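Local structure of disulfide isomerase DsbG N-terminal domain-containing protein (Helicobacter pylori, 3TDG) at residues Y135-P140 / M180-W185; H161-L166 / Y222-D227; K193-Q198 / Q231-D236; Q198-K203 / I215-K220. The protein probably acts as a thiol-disulfide oxidoreductase of the Dsb family, with reductase activity carried by a thioredoxin-fold domain. All blocks are in the same frame, centred on the assembly; numbering follows the deposited sequence.

Contact 1: residues Y135-P140 / M180-W185; sequences YAIELP and MVVVGW. With FMT (formic acid), chain C.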
loop_
_atom_site.group_PDB
_atom_site.type_symbol
_atom_site.label_atom_id
_atom_site.label_comp_id
_atom_site.label_asym_id
_atom_site.label_seq_id
_atom_site.Cartn_x
_atom_site.Cartn_y
_atom_site.Cartn_z
ATOM N N TYR A 135 8.542 -16.776 27.454
ATOM C CA TYR A 135 8.336 -15.387 27.846
ATOM C C TYR A 135 7.034 -15.193 28.653
ATOM O O TYR A 135 7.052 -14.579 29.746
ATOM C CB TYR A 135 8.411 -14.456 26.634
ATOM C CG TYR A 135 8.546 -13.003 27.026
ATOM C CD1 TYR A 135 9.805 -12.399 27.100
ATOM C CD2 TYR A 135 7.424 -12.238 27.349
ATOM C CE1 TYR A 135 9.951 -11.094 27.470
ATOM C CE2 TYR A 135 7.552 -10.907 27.738
ATOM C CZ TYR A 135 8.818 -10.342 27.792
ATOM O OH TYR A 135 8.980 -9.027 28.150
ATOM N N ALA A 136 5.921 -15.728 28.140
ATOM C CA ALA A 136 4.623 -15.568 28.808
ATOM C C ALA A 136 4.615 -16.353 30.083
ATOM O O ALA A 136 5.237 -17.418 30.151
ATOM C CB ALA A 136 3.461 -16.036 27.908
ATOM N N ILE A 137 3.895 -15.837 31.083
ATOM C CA ILE A 137 3.716 -16.528 32.340
ATOM C C ILE A 137 2.353 -17.164 32.298
ATOM O O ILE A 137 1.331 -16.471 32.416
ATOM C CB ILE A 137 3.766 -15.576 33.547
ATOM C CG1 ILE A 137 5.102 -14.843 33.589
ATOM C CG2 ILE A 137 3.486 -16.340 34.856
ATOM C CD1 ILE A 137 5.023 -13.504 34.249
ATOM N N GLU A 138 2.332 -18.480 32.129
ATOM C CA GLU A 138 1.077 -19.204 32.015
ATOM C C GLU A 138 0.606 -19.717 33.376
ATOM O O GLU A 138 1.296 -20.491 34.038
ATOM C CB GLU A 138 1.201 -20.344 30.991
ATOM C CG GLU A 138 -0.128 -21.047 30.733
ATOM C CD GLU A 138 -0.083 -22.049 29.591
ATOM O OE1 GLU A 138 0.252 -21.681 28.442
ATOM O OE2 GLU A 138 -0.427 -23.213 29.843
ATOM N N LEU A 139 -0.575 -19.265 33.793
ATOM C CA LEU A 139 -1.178 -19.697 35.046
ATOM C C LEU A 139 -2.470 -20.474 34.770
ATOM O O LEU A 139 -3.452 -19.886 34.325
ATOM C CB LEU A 139 -1.438 -18.491 35.953
ATOM C CG LEU A 139 -0.248 -17.541 36.121
ATOM C CD1 LEU A 139 -0.707 -16.148 36.541
ATOM C CD2 LEU A 139 0.801 -18.115 37.081
ATOM N N PRO A 140 -2.460 -21.806 35.010
ATOM C CA PRO A 140 -3.645 -22.631 34.738
ATOM C C PRO A 140 -4.828 -22.243 35.627
ATOM O O PRO A 140 -4.630 -21.902 36.797
ATOM C CB PRO A 140 -3.169 -24.061 35.054
ATOM C CG PRO A 140 -1.975 -23.892 35.946
ATOM C CD PRO A 140 -1.322 -22.616 35.492
ATOM N N MET A 180 0.031 -14.251 30.950
ATOM C CA MET A 180 0.412 -12.877 31.182
ATOM C C MET A 180 1.746 -12.543 30.477
ATOM O O MET A 180 2.766 -13.190 30.716
ATOM C CB MET A 180 0.500 -12.628 32.684
ATOM C CG MET A 180 0.540 -11.158 33.040
ATOM S SD MET A 180 0.003 -10.928 34.729
ATOM C CE MET A 180 0.682 -9.300 35.048
ATOM N N VAL A 181 1.715 -11.535 29.612
ATOM C CA VAL A 181 2.878 -11.105 28.856
ATOM C C VAL A 181 3.326 -9.756 29.428
ATOM O O VAL A 181 2.672 -8.729 29.190
ATOM C CB VAL A 181 2.537 -10.975 27.353
ATOM C CG1 VAL A 181 3.737 -10.477 26.542
ATOM C CG2 VAL A 181 2.029 -12.326 26.801
ATOM N N VAL A 182 4.411 -9.775 30.208
ATOM C CA VAL A 182 4.863 -8.589 30.946
ATOM C C VAL A 182 5.890 -7.830 30.106
ATOM O O VAL A 182 7.000 -8.318 29.867
ATOM C CB VAL A 182 5.406 -8.940 32.366
ATOM C CG1 VAL A 182 5.776 -7.665 33.161
ATOM C CG2 VAL A 182 4.383 -9.723 33.130
ATOM N N VAL A 183 5.492 -6.659 29.626
ATOM C CA VAL A 183 6.291 -5.914 28.665
ATOM C C VAL A 183 7.036 -4.742 29.315
ATOM O O VAL A 183 6.660 -4.280 30.404
ATOM C CB VAL A 183 5.430 -5.384 27.506
ATOM C CG1 VAL A 183 4.854 -6.559 26.685
ATOM C CG2 VAL A 183 4.290 -4.469 28.045
ATOM N N GLY A 184 8.071 -4.269 28.631
ATOM C CA GLY A 184 8.814 -3.080 29.042
ATOM C C GLY A 184 8.428 -1.911 28.158
ATOM O O GLY A 184 9.274 -1.365 27.473
ATOM N N TRP A 185 7.149 -1.522 28.185
ATOM C CA TRP A 185 6.556 -0.639 27.164
ATOM C C TRP A 185 6.580 0.854 27.523
ATOM O O TRP A 185 6.797 1.712 26.648
ATOM C CB TRP A 185 5.131 -1.153 26.870
ATOM C CG TRP A 185 4.067 -0.269 26.136
ATOM C CD1 TRP A 185 2.825 0.072 26.618
ATOM C CD2 TRP A 185 4.122 0.253 24.801
ATOM N NE1 TRP A 185 2.123 0.810 25.684
ATOM C CE2 TRP A 185 2.899 0.942 24.565
ATOM C CE3 TRP A 185 5.095 0.249 23.800
ATOM C CZ2 TRP A 185 2.623 1.591 23.358
ATOM C CZ3 TRP A 185 4.823 0.900 22.613
ATOM C CH2 TRP A 185 3.603 1.561 22.400
HETATM C C FMT C . 4.608 -20.307 33.894
HETATM O O1 FMT C . 5.545 -20.700 34.609
HETATM O O2 FMT C . 4.745 -19.692 32.830
HETATM O O HOH W 1 5.539 -12.250 30.683
#

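Contact 2: residues H161-L166 / Y222-D227; sequences HCQKEL and YSTQYD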
loop_
_atom_site.group_PDB
_atom_site.type_symbol
_atom_site.label_atom_id
_atom_site.label_comp_id
_atom_site.label_asym_id
_atom_site.label_seq_id
_atom_site.Cartn_x
_atom_site.Cartn_y
_atom_site.Cartn_z
ATOM N N HIS A 161 -3.057 1.174 35.662
ATOM C CA HIS A 161 -4.174 0.369 35.143
ATOM C C HIS A 161 -3.855 -1.132 35.067
ATOM O O HIS A 161 -4.723 -1.987 35.289
ATOM C CB HIS A 161 -4.665 0.933 33.811
ATOM C CG HIS A 161 -5.600 2.090 33.975
ATOM N ND1 HIS A 161 -6.932 2.028 33.619
ATOM C CD2 HIS A 161 -5.408 3.325 34.505
ATOM C CE1 HIS A 161 -7.513 3.185 33.896
ATOM N NE2 HIS A 161 -6.612 3.987 34.436
ATOM N N CYS A 162 -2.597 -1.453 34.780
ATOM C CA CYS A 162 -2.146 -2.852 34.809
ATOM C C CYS A 162 -2.062 -3.385 36.240
ATOM O O CYS A 162 -2.344 -4.557 36.481
ATOM C CB CYS A 162 -0.823 -3.016 34.059
ATOM S SG CYS A 162 -0.977 -2.640 32.290
ATOM N N GLN A 163 -1.695 -2.521 37.187
ATOM C CA GLN A 163 -1.714 -2.881 38.604
ATOM C C GLN A 163 -3.126 -3.224 39.072
ATOM O O GLN A 163 -3.319 -4.198 39.798
ATOM C CB GLN A 163 -1.161 -1.753 39.464
ATOM C CG GLN A 163 0.334 -1.624 39.480
ATOM C CD GLN A 163 0.756 -0.438 40.321
ATOM O OE1 GLN A 163 0.424 0.704 40.002
ATOM N NE2 GLN A 163 1.461 -0.703 41.424
ATOM N N LYS A 164 -4.107 -2.427 38.632
ATOM C CA LYS A 164 -5.522 -2.703 38.900
ATOM C C LYS A 164 -5.960 -4.009 38.244
ATOM O O LYS A 164 -6.593 -4.860 38.884
ATOM C CB LYS A 164 -6.402 -1.526 38.436
ATOM C CG LYS A 164 -7.862 -1.902 38.130
ATOM C CD LYS A 164 -8.673 -0.645 37.818
ATOM C CE LYS A 164 -9.518 -0.796 36.565
ATOM N NZ LYS A 164 -9.330 0.417 35.727
ATOM N N GLU A 165 -5.632 -4.169 36.966
ATOM C CA GLU A 165 -5.884 -5.425 36.272
ATOM C C GLU A 165 -5.248 -6.622 37.018
ATOM O O GLU A 165 -5.868 -7.681 37.149
ATOM C CB GLU A 165 -5.405 -5.347 34.817
ATOM C CG GLU A 165 -5.563 -6.654 34.023
ATOM C CD GLU A 165 -7.015 -7.144 33.911
ATOM O OE1 GLU A 165 -7.924 -6.316 33.712
ATOM O OE2 GLU A 165 -7.249 -8.370 33.995
ATOM N N LEU A 166 -4.033 -6.447 37.530
ATOM C CA LEU A 166 -3.380 -7.521 38.288
ATOM C C LEU A 166 -4.200 -8.015 39.503
ATOM O O LEU A 166 -4.172 -9.203 39.826
ATOM C CB LEU A 166 -1.963 -7.122 38.689
ATOM C CG LEU A 166 -1.126 -8.164 39.445
ATOM C CD1 LEU A 166 -0.971 -9.448 38.626
ATOM C CD2 LEU A 166 0.209 -7.600 39.857
ATOM N N TYR A 222 5.284 -5.668 40.880
ATOM C CA TYR A 222 4.343 -4.658 40.395
ATOM C C TYR A 222 4.099 -3.541 41.433
ATOM O O TYR A 222 3.774 -2.406 41.074
ATOM C CB TYR A 222 3.014 -5.299 39.986
ATOM C CG TYR A 222 2.910 -5.679 38.516
ATOM C CD1 TYR A 222 1.945 -5.093 37.702
ATOM C CD2 TYR A 222 3.776 -6.624 37.941
ATOM C CE1 TYR A 222 1.822 -5.429 36.352
ATOM C CE2 TYR A 222 3.665 -6.972 36.573
ATOM C CZ TYR A 222 2.678 -6.361 35.798
ATOM O OH TYR A 222 2.551 -6.653 34.472
ATOM N N SER A 223 4.272 -3.873 42.711
ATOM C CA SER A 223 4.088 -2.906 43.790
ATOM C C SER A 223 4.832 -1.618 43.487
ATOM O O SER A 223 6.009 -1.627 43.143
ATOM C CB SER A 223 4.563 -3.489 45.131
ATOM O OG SER A 223 4.534 -2.492 46.129
ATOM N N THR A 224 4.125 -0.508 43.619
ATOM C CA THR A 224 4.713 0.818 43.486
ATOM C C THR A 224 5.877 1.073 44.451
ATOM O O THR A 224 6.773 1.859 44.148
ATOM C CB THR A 224 3.615 1.898 43.678
ATOM O OG1 THR A 224 2.547 1.657 42.747
ATOM C CG2 THR A 224 4.157 3.282 43.436
ATOM N N GLN A 225 5.878 0.399 45.595
ATOM C CA GLN A 225 6.947 0.577 46.591
ATOM C C GLN A 225 8.166 -0.308 46.334
ATOM O O GLN A 225 9.194 -0.149 47.003
ATOM C CB GLN A 225 6.415 0.357 48.011
ATOM C CG GLN A 225 5.409 1.424 48.459
ATOM C CD GLN A 225 4.057 1.296 47.758
ATOM O OE1 GLN A 225 3.527 0.194 47.600
ATOM N NE2 GLN A 225 3.497 2.424 47.337
ATOM N N TYR A 226 8.057 -1.229 45.368
ATOM C CA TYR A 226 9.185 -2.086 45.008
ATOM C C TYR A 226 10.370 -1.260 44.509
ATOM O O TYR A 226 10.312 -0.624 43.449
ATOM C CB TYR A 226 8.792 -3.148 43.970
ATOM C CG TYR A 226 9.887 -4.163 43.709
ATOM C CD1 TYR A 226 10.050 -5.268 44.543
ATOM C CD2 TYR A 226 10.769 -4.008 42.636
ATOM C CE1 TYR A 226 11.061 -6.201 44.319
ATOM C CE2 TYR A 226 11.785 -4.935 42.402
ATOM C CZ TYR A 226 11.917 -6.028 43.244
ATOM O OH TYR A 226 12.912 -6.946 43.021
ATOM N N ASP A 227 11.441 -1.282 45.289
ATOM C CA ASP A 227 12.628 -0.493 45.014
ATOM C C ASP A 227 13.394 -1.061 43.828
ATOM O O ASP A 227 14.273 -1.918 43.966
ATOM C CB ASP A 227 13.526 -0.428 46.257
ATOM C CG ASP A 227 14.503 0.741 46.210
ATOM O OD1 ASP A 227 14.715 1.312 45.104
ATOM O OD2 ASP A 227 15.054 1.094 47.284
#

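Contact 3: residues K193-Q198 / Q231-D236; sequences KAALIQ and QKEPED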
loop_
_atom_site.group_PDB
_atom_site.type_symbol
_atom_site.label_atom_id
_atom_site.label_comp_id
_atom_site.label_asym_id
_atom_site.label_seq_id
_atom_site.Cartn_x
_atom_site.Cartn_y
_atom_site.Cartn_z
ATOM N N LYS A 193 11.802 -3.849 35.327
ATOM C CA LYS A 193 10.908 -4.723 36.062
ATOM C C LYS A 193 10.517 -5.955 35.243
ATOM O O LYS A 193 10.490 -7.058 35.762
ATOM C CB LYS A 193 9.671 -3.949 36.534
ATOM C CG LYS A 193 9.947 -3.066 37.771
ATOM C CD LYS A 193 8.662 -2.696 38.497
ATOM C CE LYS A 193 8.952 -1.819 39.762
ATOM N NZ LYS A 193 7.698 -1.557 40.515
ATOM N N ALA A 194 10.195 -5.769 33.966
ATOM C CA ALA A 194 9.898 -6.924 33.091
ATOM C C ALA A 194 11.064 -7.927 33.078
ATOM O O ALA A 194 10.845 -9.134 33.177
ATOM C CB ALA A 194 9.572 -6.443 31.654
ATOM N N ALA A 195 12.299 -7.414 32.991
ATOM C CA ALA A 195 13.519 -8.256 33.049
ATOM C C ALA A 195 13.639 -9.071 34.329
ATOM O O ALA A 195 13.932 -10.266 34.294
ATOM C CB ALA A 195 14.799 -7.395 32.820
ATOM N N LEU A 196 13.400 -8.420 35.465
ATOM C CA LEU A 196 13.456 -9.062 36.773
ATOM C C LEU A 196 12.376 -10.115 36.889
ATOM O O LEU A 196 12.585 -11.186 37.469
ATOM C CB LEU A 196 13.274 -8.003 37.890
ATOM C CG LEU A 196 14.368 -6.928 38.060
ATOM C CD1 LEU A 196 13.938 -5.773 39.023
ATOM C CD2 LEU A 196 15.686 -7.533 38.537
ATOM N N ILE A 197 11.199 -9.809 36.345
ATOM C CA ILE A 197 10.129 -10.786 36.304
ATOM C C ILE A 197 10.538 -12.030 35.484
ATOM O O ILE A 197 10.275 -13.158 35.907
ATOM C CB ILE A 197 8.751 -10.160 35.854
ATOM C CG1 ILE A 197 8.094 -9.415 37.032
ATOM C CG2 ILE A 197 7.762 -11.261 35.387
ATOM C CD1 ILE A 197 7.130 -8.291 36.635
ATOM N N GLN A 198 11.170 -11.829 34.330
ATOM C CA GLN A 198 11.636 -12.953 33.490
ATOM C C GLN A 198 12.645 -13.790 34.297
ATOM O O GLN A 198 12.572 -15.021 34.322
ATOM C CB GLN A 198 12.310 -12.447 32.201
ATOM C CG GLN A 198 11.353 -11.966 31.101
ATOM C CD GLN A 198 10.376 -13.043 30.703
ATOM O OE1 GLN A 198 10.777 -14.148 30.371
ATOM N NE2 GLN A 198 9.088 -12.748 30.790
ATOM N N GLN A 231 17.852 -3.211 42.846
ATOM C CA GLN A 231 18.042 -4.529 42.244
ATOM C C GLN A 231 19.069 -4.449 41.125
ATOM O O GLN A 231 19.122 -3.458 40.389
ATOM C CB GLN A 231 16.722 -5.072 41.683
ATOM C CG GLN A 231 15.476 -4.734 42.501
ATOM C CD GLN A 231 15.493 -5.351 43.890
ATOM O OE1 GLN A 231 16.007 -6.455 44.087
ATOM N NE2 GLN A 231 14.927 -4.635 44.863
ATOM N N LYS A 232 19.893 -5.485 41.003
ATOM C CA LYS A 232 20.777 -5.600 39.844
ATOM C C LYS A 232 19.996 -6.197 38.686
ATOM O O LYS A 232 19.313 -7.204 38.845
ATOM C CB LYS A 232 22.033 -6.413 40.161
ATOM C CG LYS A 232 23.161 -5.548 40.731
ATOM C CD LYS A 232 24.219 -6.376 41.429
ATOM C CE LYS A 232 25.086 -5.490 42.296
ATOM N NZ LYS A 232 26.175 -6.280 42.917
ATOM N N GLU A 233 20.089 -5.540 37.536
ATOM C CA GLU A 233 19.294 -5.879 36.363
ATOM C C GLU A 233 20.089 -6.771 35.417
ATOM O O GLU A 233 21.138 -6.351 34.929
ATOM C CB GLU A 233 18.886 -4.596 35.633
ATOM C CG GLU A 233 18.042 -4.832 34.391
ATOM C CD GLU A 233 18.111 -3.676 33.419
ATOM O OE1 GLU A 233 19.207 -3.404 32.870
ATOM O OE2 GLU A 233 17.058 -3.043 33.191
ATOM N N PRO A 234 19.598 -8.002 35.156
ATOM C CA PRO A 234 20.262 -8.883 34.182
ATOM C C PRO A 234 20.191 -8.322 32.751
ATOM O O PRO A 234 19.093 -8.035 32.233
ATOM C CB PRO A 234 19.504 -10.212 34.323
ATOM C CG PRO A 234 18.190 -9.841 34.929
ATOM C CD PRO A 234 18.474 -8.676 35.832
ATOM N N GLU A 235 21.365 -8.160 32.139
ATOM C CA GLU A 235 21.534 -7.463 30.857
ATOM C C GLU A 235 20.900 -8.196 29.692
ATOM O O GLU A 235 20.209 -7.587 28.868
ATOM C CB GLU A 235 23.021 -7.281 30.548
ATOM C CG GLU A 235 23.340 -5.974 29.855
ATOM C CD GLU A 235 23.597 -4.847 30.846
ATOM O OE1 GLU A 235 23.384 -3.668 30.479
ATOM O OE2 GLU A 235 24.015 -5.141 31.995
ATOM N N ASP A 236 21.191 -9.496 29.621
ATOM C CA ASP A 236 20.647 -10.412 28.621
ATOM C C ASP A 236 19.116 -10.340 28.574
ATOM O O ASP A 236 18.521 -10.199 27.500
ATOM C CB ASP A 236 21.089 -11.848 28.939
ATOM C CG ASP A 236 20.902 -12.219 30.429
ATOM O OD1 ASP A 236 21.035 -11.338 31.320
ATOM O OD2 ASP A 236 20.625 -13.407 30.719
#

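Contact 4: residues Q198-K203 / I215-K220; sequences QEEMAK and ISILEK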
loop_
_atom_site.group_PDB
_atom_site.type_symbol
_atom_site.label_atom_id
_atom_site.label_comp_id
_atom_site.label_asym_id
_atom_site.label_seq_id
_atom_site.Cartn_x
_atom_site.Cartn_y
_atom_site.Cartn_z
ATOM N N GLN A 198 11.170 -11.829 34.330
ATOM C CA GLN A 198 11.636 -12.953 33.490
ATOM C C GLN A 198 12.645 -13.790 34.297
ATOM O O GLN A 198 12.572 -15.021 34.322
ATOM C CB GLN A 198 12.310 -12.447 32.201
ATOM C CG GLN A 198 11.353 -11.966 31.101
ATOM C CD GLN A 198 10.376 -13.043 30.703
ATOM O OE1 GLN A 198 10.777 -14.148 30.371
ATOM N NE2 GLN A 198 9.088 -12.748 30.790
ATOM N N GLU A 199 13.589 -13.109 34.948
ATOM C CA GLU A 199 14.625 -13.807 35.736
ATOM C C GLU A 199 14.002 -14.577 36.878
ATOM O O GLU A 199 14.302 -15.738 37.087
ATOM C CB GLU A 199 15.660 -12.809 36.251
ATOM C CG GLU A 199 16.761 -13.399 37.144
ATOM C CD GLU A 199 17.816 -12.346 37.477
ATOM O OE1 GLU A 199 17.494 -11.381 38.201
ATOM O OE2 GLU A 199 18.957 -12.457 36.978
ATOM N N GLU A 200 13.089 -13.929 37.594
ATOM C CA GLU A 200 12.474 -14.544 38.747
ATOM C C GLU A 200 11.542 -15.707 38.365
ATOM O O GLU A 200 11.472 -16.703 39.096
ATOM C CB GLU A 200 11.773 -13.458 39.585
ATOM C CG GLU A 200 11.090 -13.955 40.831
ATOM C CD GLU A 200 11.757 -13.484 42.124
ATOM O OE1 GLU A 200 11.693 -12.261 42.425
ATOM O OE2 GLU A 200 12.336 -14.346 42.836
ATOM N N MET A 201 10.841 -15.598 37.225
ATOM C CA MET A 201 9.998 -16.703 36.735
ATOM C C MET A 201 10.810 -17.941 36.314
ATOM O O MET A 201 10.382 -19.056 36.556
ATOM C CB MET A 201 9.094 -16.264 35.565
ATOM C CG MET A 201 7.864 -15.443 36.002
ATOM S SD MET A 201 6.838 -16.260 37.269
ATOM C CE MET A 201 6.064 -14.806 37.974
ATOM N N ALA A 202 11.950 -17.723 35.661
ATOM C CA ALA A 202 12.897 -18.812 35.338
ATOM C C ALA A 202 13.295 -19.608 36.592
ATOM O O ALA A 202 13.189 -20.842 36.602
ATOM C CB ALA A 202 14.144 -18.262 34.602
ATOM N N LYS A 203 13.705 -18.905 37.651
ATOM C CA LYS A 203 14.046 -19.546 38.951
ATOM C C LYS A 203 12.848 -20.255 39.551
ATOM O O LYS A 203 12.961 -21.387 39.998
ATOM C CB LYS A 203 14.628 -18.528 39.946
ATOM C CG LYS A 203 15.956 -17.940 39.477
ATOM C CD LYS A 203 16.500 -16.887 40.441
ATOM C CE LYS A 203 17.815 -16.328 39.899
ATOM N NZ LYS A 203 18.159 -14.995 40.480
ATOM N N ILE A 215 2.145 -15.612 41.263
ATOM C CA ILE A 215 1.352 -14.392 41.488
ATOM C C ILE A 215 2.006 -13.488 42.517
ATOM O O ILE A 215 2.104 -12.284 42.290
ATOM C CB ILE A 215 -0.116 -14.715 41.851
ATOM C CG1 ILE A 215 -0.752 -15.502 40.710
ATOM C CG2 ILE A 215 -0.923 -13.430 42.127
ATOM C CD1 ILE A 215 -2.123 -16.010 41.024
ATOM N N SER A 216 2.506 -14.063 43.615
ATOM C CA SER A 216 3.221 -13.278 44.623
ATOM C C SER A 216 4.445 -12.586 44.058
ATOM O O SER A 216 4.732 -11.456 44.425
ATOM C CB SER A 216 3.633 -14.125 45.835
ATOM O OG SER A 216 2.482 -14.566 46.512
ATOM N N ILE A 217 5.173 -13.269 43.174
ATOM C CA ILE A 217 6.299 -12.638 42.498
ATOM C C ILE A 217 5.809 -11.415 41.725
ATOM O O ILE A 217 6.404 -10.353 41.811
ATOM C CB ILE A 217 7.044 -13.643 41.557
ATOM C CG1 ILE A 217 7.876 -14.616 42.401
ATOM C CG2 ILE A 217 7.912 -12.909 40.537
ATOM C CD1 ILE A 217 8.206 -15.926 41.686
ATOM N N LEU A 218 4.713 -11.569 40.992
ATOM C CA LEU A 218 4.166 -10.462 40.191
ATOM C C LEU A 218 3.741 -9.275 41.076
ATOM O O LEU A 218 4.125 -8.136 40.832
ATOM C CB LEU A 218 3.008 -10.963 39.312
ATOM C CG LEU A 218 3.385 -11.871 38.126
ATOM C CD1 LEU A 218 2.154 -12.549 37.539
ATOM C CD2 LEU A 218 4.157 -11.102 37.034
ATOM N N GLU A 219 2.969 -9.567 42.121
ATOM C CA GLU A 219 2.528 -8.552 43.091
ATOM C C GLU A 219 3.709 -7.873 43.757
ATOM O O GLU A 219 3.766 -6.640 43.841
ATOM C CB GLU A 219 1.582 -9.180 44.121
ATOM C CG GLU A 219 0.313 -9.713 43.477
ATOM C CD GLU A 219 -0.617 -10.425 44.451
ATOM O OE1 GLU A 219 -0.153 -10.885 45.517
ATOM O OE2 GLU A 219 -1.820 -10.542 44.132
ATOM N N LYS A 220 4.690 -8.667 44.180
ATOM C CA LYS A 220 5.902 -8.109 44.785
ATOM C C LYS A 220 6.510 -7.056 43.840
ATOM O O LYS A 220 6.761 -5.913 44.256
ATOM C CB LYS A 220 6.912 -9.226 45.136
ATOM C CG LYS A 220 8.256 -8.728 45.730
ATOM C CD LYS A 220 9.258 -9.876 46.002
ATOM C CE LYS A 220 10.016 -10.293 44.729
ATOM N NZ LYS A 220 10.872 -11.510 44.933
#

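Contact 1: residues Y135-P140 / M180-W185
Y135 reaches across to V182, and I137 pairs with M180, at the edge of the mixed sheet of the thioredoxin fold. Strand 137-139 is an outermost strand of that sheet and runs antiparallel to strand 177-182. I137 and M180 form a hydrogen-bonded pair. I137 N gives a nearly straight bond to M180 O (2.9 Å, 176° at the hydrogen). M180 N returns one to I137 O at 3.0 Å.

The Y135 side chain starts at CB, which makes no close approach to segment 180-185. CG lies anti to the backbone N (chi1 -166°), which brings the ring over to V181 and V182. CD2 and CE2 pass the V181 side chain, and Y135 CE2 is 4.0 Å from V181 CG1. The valine stands roughly perpendicular to the tyrosine side chain. CZ comes near V182 O, which sits at the ring edge. Y135 OH then donates to V182 O at 2.7 Å, tilted somewhat from the carbonyl plane. This bond fixes the end of the side chain beyond the last strand pair. V241 and T244 of helix 235-249 also touch the ring.

I137 puts its side chain on the same face as M180. Its CD1 meets V182 CG2, and I197 and M201 of helix 188-206 cover it. A formic acid molecule, probably from the crystallisation liquor, accepts from E138 N; K214 and R205 also bind it.

Where the backbones part beside Y135, one water fills in. It donates to Y135 O and M180 O and accepts from V182 N, the last at 2.8 Å.

Contact 2: residues H161-L166 / Y222-D227
L166 and Y222 make the tight part of this contact. L166 CD2 sits 3.6 Å from both CB and CG of Y222, oblique to the ring. In L166, chi1 of -178° swings CG toward Y222, and chi2 near 59° turns CD2 onto the root of the tyrosine. C162 CB lies at the ring edge near Y222 CE1, and Q163 CG is also near the ring plane. M180 and V182 of strand 177-182 pack against the Y222 side chain near its hydroxyl, and I197 of helix 188-206 packs on the ring. The Y222 hydroxyl is hydrogen-bonded to S155 OG.

The outer side is looser and polar. There Q163 stretches out, extended beyond CG, to the chain just after helix 211-222. Q163 NE2 donates to T224 OG1 at 2.9 Å and 163°, with the acceptor close to the amide plane. The same nitrogen makes a weak, bent bond to Y222 O. T224 is exposed. The loop is shaped by a type I turn from S223 to Y226. S223 OG accepts from Q225 N, an ST turn.

Thus one face of helix 160-167 is covered by the end of helix 211-222. C162 belongs to a CxxC sequence at the start of this helix, consistent with the redox motif of the thioredoxin fold.

Contact 3: residues K193-Q198 / Q231-D236
L196 points its two methyl groups at the loop that leads into helix 235-249. It carries most of the contact. A chi1 of -66° lets the tip lean to the loop although CB starts off to one side. One methyl meets Q231: L196 CD1 lies 3.9 Å from both CB and CG of Q231. The other reaches farther along the loop. L196 CD2 sits 3.7 Å from K232 O and 4.0 Å from P234 CD, and it also lies near Q231 CB. The leucine side chain stands nearly perpendicular to those of Q231 and P234. Its tip thus meets the aliphatic base of the glutamine with one methyl and the proline CD with the other.

The Q231 chain bends at chi2 (-64°). This turns the amide aside while CB and CG stay against the leucine.

A195, just before L196 in the helix, adds two looser contacts. A195 CB is 4.4 Å from E233 CG, and A195 O is 4.3 Å from P234 CG. Aliphatic groups dominate the interface, with the K232 and A195 carbonyls at its boundary. The polar ends of the loop side chains turn elsewhere: Q231 NE2 to D227 O, and the E233 carboxylate to R238 in a salt bridge.

P234 holds the N-cap position of helix 235-249, so the contact lies at that helix's start, beside helix 188-206. Farther along, A194 and Q198 of helix 188-206 touch V241 of helix 235-249, while I197 turns to L218, I221 and Y222 of helix 211-222.

Contact 4: residues Q198-K203 / I215-K220
E200 meets K220 and I217 where two helices of the thioredoxin-fold domain pack antiparallel. The axes of segments 198-203 and 215-220 approach to 10.5 Å, at 160° between their directions.

One salt bridge spans the contact. K220 NZ donates to E200 OE1 at 2.7 Å. The ammonium comes from above the carboxylate plane, 41° out of it. E200 bends across I217 at chi2 (112°), and K220 bends at chi3 to reach it. E200 OE2 is farther off, 3.8 Å from K220 NZ, which leaves OE1 as the gripping oxygen. K220 is exposed, so the pair lies at the solvent side of the apolar part.

Other polar groups have partners away from this interface. E219 OE2 pairs with R170, S216 OG with E212 O, and Q198 NE2 with Y135 O. Backbone donors are met within each helix, as in A202 N to Q198 O.

Next to the salt bridge, I217 packs against the E200 chain, with I217 CG2 3.4 Å from E200 CG. M201 and I217 run side by side but head oppositely. M201 CE is 3.7 Å from I217 CG2 and 4.0 Å from L218 CG.

Following the chain from the N terminus, contact 1 closes first, joining edge strand 137-139 to strand 177-182. Helix 160-167 lies inside that loop, and contact 2 ties it to the end of helix 211-222, so contacts 1 and 2 cross. Helix 188-206 follows strand 177-182. Contact 4 closes the short loop from it to helix 211-222. It is nested inside the loops of both contact 2 and contact 3. Contact 3 runs from helix 188-206 to the start of helix 235-249 and crosses contact 2. Contact 1 closes before contacts 3 and 4 open; those two share Q198. Contact 1 holds the sheet edge; the others join helices to each other and to the loops at their ends.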